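Local structure of alkaline serine protease AL20 (Nesterenkonia abyssinica, 3CP7) at residues S113-N118 and P201-G206. The protein probably hydrolyses peptide bonds as a secreted, thermostable alkaline serine protease with a chymotrypsin-like (trypsin-type) fold. Sequence-based numbering, arbitrary orientation.
Sequences SPIAFN and PYFGSG
Phe117 and Phe203 lie with their rings nearly parallel (planes at 20°) but slid so far apart, centroids 5.8 Å from each other, that they barely overlap; Phe117 CE1 comes within 3.9 Å of Phe203 CD2. Ile115 crosses Phe203 at about a right angle: with CG1 anti to its backbone N (chi1 -175°), the chain reaches out until CD1 is 3.8 Å from Phe203 CE2 and close to the Phe117 ring as well. The Phe117 side chain also touches Ala207 and Gln208 of helix 205-214, while Asn184 of strand 183-191 touches Phe203. With an alanine at Phe117, the Phe203 ring would probably lose its neighbour on the side of the helix start, and a gap would open there.

The polar part begins with the backbone. Asn118 N donates to Phe203 O (2.8 Å, N-H...O angle 161°), reaching the oxygen in the plane of its carbonyl, and Phe117 CA adds a CA-H...O contact to this same oxygen. Ala116 O lies near the plane of the Phe203 ring, at its edge, 3.7 Å from CD2.

Water completes the joint. Asn118 OD1 accepts from two waters: one also receives the N-H of Ser205, in the first turn of helix 205-214 just after the N-cap residue Gly204, and the other also donates to Tyr202 OH, 3.0 Å away. That hydroxyl is hydrogen-bonded to Gln119 O as well.

The contact thus joins the loop that follows helix 105-109 to the entrance of the C-terminal helix, a familiar element of chymotrypsin-like proteases. Because the Asn118 amide reaches the helix start through water, that link is likely to be more adjustable than the apolar cluster and the single direct hydrogen bond tying the two backbones together.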
loop_
_atom_site.group_PDB
_atom_site.type_symbol
_atom_site.label_atom_id
_atom_site.label_comp_id
_atom_site.label_asym_id
_atom_site.label_seq_id
_atom_site.Cartn_x
_atom_site.Cartn_y
_atom_site.Cartn_z
ATOM N N SER A 113 17.788 11.635 5.973
ATOM C CA SER A 113 18.609 10.448 6.176
ATOM C C SER A 113 18.656 9.577 4.933
ATOM O O SER A 113 17.636 9.409 4.259
ATOM C CB SER A 113 18.009 9.600 7.286
ATOM O OG SER A 113 18.032 10.306 8.499
ATOM N N PRO A 114 19.824 8.962 4.663
ATOM C CA PRO A 114 19.821 7.877 3.689
ATOM C C PRO A 114 19.064 6.699 4.306
ATOM O O PRO A 114 18.882 6.651 5.530
ATOM C CB PRO A 114 21.310 7.528 3.505
ATOM C CG PRO A 114 22.085 8.376 4.450
ATOM C CD PRO A 114 21.137 9.155 5.309
ATOM N N ILE A 115 18.637 5.766 3.471
ATOM C CA ILE A 115 17.919 4.586 3.953
ATOM C C ILE A 115 18.528 3.375 3.264
ATOM O O ILE A 115 18.879 3.434 2.084
ATOM C CB ILE A 115 16.394 4.741 3.724
ATOM C CG1 ILE A 115 15.605 3.569 4.325
ATOM C CG2 ILE A 115 16.079 4.957 2.234
ATOM C CD1 ILE A 115 14.103 3.827 4.382
ATOM N N ALA A 116 18.682 2.294 4.021
ATOM C CA ALA A 116 19.376 1.086 3.558
ATOM C C ALA A 116 18.515 -0.152 3.776
ATOM O O ALA A 116 17.757 -0.242 4.752
ATOM C CB ALA A 116 20.721 0.921 4.276
ATOM N N PHE A 117 18.655 -1.109 2.869
ATOM C CA PHE A 117 17.888 -2.358 2.907
ATOM C C PHE A 117 18.807 -3.536 2.666
ATOM O O PHE A 117 19.911 -3.386 2.105
ATOM C CB PHE A 117 16.802 -2.336 1.835
ATOM C CG PHE A 117 15.967 -1.092 1.857
ATOM C CD1 PHE A 117 14.881 -0.989 2.716
ATOM C CD2 PHE A 117 16.287 -0.010 1.038
ATOM C CE1 PHE A 117 14.112 0.168 2.761
ATOM C CE2 PHE A 117 15.513 1.148 1.064
ATOM C CZ PHE A 117 14.424 1.238 1.913
ATOM N N ASN A 118 18.342 -4.716 3.071
ATOM C CA ASN A 118 19.091 -5.953 2.838
ATOM C C ASN A 118 20.516 -5.881 3.353
ATOM O O ASN A 118 21.474 -6.312 2.688
ATOM C CB ASN A 118 19.005 -6.378 1.368
ATOM C CG ASN A 118 17.607 -6.813 0.994
ATOM O OD1 ASN A 118 17.015 -7.655 1.667
ATOM N ND2 ASN A 118 17.064 -6.223 -0.053
ATOM N N PRO A 201 11.556 -3.965 12.784
ATOM C CA PRO A 201 11.475 -4.933 11.696
ATOM C C PRO A 201 12.720 -4.963 10.818
ATOM O O PRO A 201 13.420 -3.948 10.677
ATOM C CB PRO A 201 10.265 -4.445 10.888
ATOM C CG PRO A 201 10.267 -2.943 11.125
ATOM C CD PRO A 201 10.651 -2.813 12.575
ATOM N N TYR A 202 12.969 -6.108 10.199
ATOM C CA TYR A 202 14.063 -6.199 9.245
ATOM C C TYR A 202 13.730 -5.389 7.991
ATOM O O TYR A 202 12.660 -5.552 7.392
ATOM C CB TYR A 202 14.375 -7.662 8.894
ATOM C CG TYR A 202 15.563 -7.789 7.975
ATOM C CD1 TYR A 202 15.385 -8.042 6.617
ATOM C CD2 TYR A 202 16.860 -7.614 8.461
ATOM C CE1 TYR A 202 16.479 -8.133 5.764
ATOM C CE2 TYR A 202 17.959 -7.704 7.606
ATOM C CZ TYR A 202 17.752 -7.972 6.268
ATOM O OH TYR A 202 18.834 -8.047 5.419
ATOM N N PHE A 203 14.648 -4.515 7.590
ATOM C CA PHE A 203 14.452 -3.761 6.352
ATOM C C PHE A 203 14.983 -4.588 5.180
ATOM O O PHE A 203 16.179 -4.539 4.847
ATOM C CB PHE A 203 15.141 -2.393 6.422
ATOM C CG PHE A 203 14.250 -1.263 6.924
ATOM C CD1 PHE A 203 13.113 -1.492 7.722
ATOM C CD2 PHE A 203 14.585 0.049 6.620
ATOM C CE1 PHE A 203 12.308 -0.415 8.159
ATOM C CE2 PHE A 203 13.799 1.124 7.079
ATOM C CZ PHE A 203 12.667 0.887 7.844
ATOM N N GLY A 204 14.089 -5.368 4.582
ATOM C CA GLY A 204 14.441 -6.221 3.458
ATOM C C GLY A 204 13.837 -5.730 2.163
ATOM O O GLY A 204 13.608 -4.532 1.998
ATOM N N SER A 205 13.531 -6.653 1.260
ATOM C CA SER A 205 13.005 -6.283 -0.051
ATOM C C SER A 205 11.576 -5.744 0.017
ATOM O O SER A 205 11.174 -4.941 -0.827
ATOM C CB SER A 205 13.079 -7.453 -1.018
ATOM O OG SER A 205 12.435 -8.597 -0.488
ATOM N N GLY A 206 10.807 -6.178 1.016
ATOM C CA GLY A 206 9.462 -5.627 1.216
ATOM C C GLY A 206 9.549 -4.151 1.550
ATOM O O GLY A 206 8.891 -3.305 0.912
HETATM O O HOH W 1 14.735 -9.224 1.790
HETATM O O HOH W 2 18.512 -9.701 2.939
#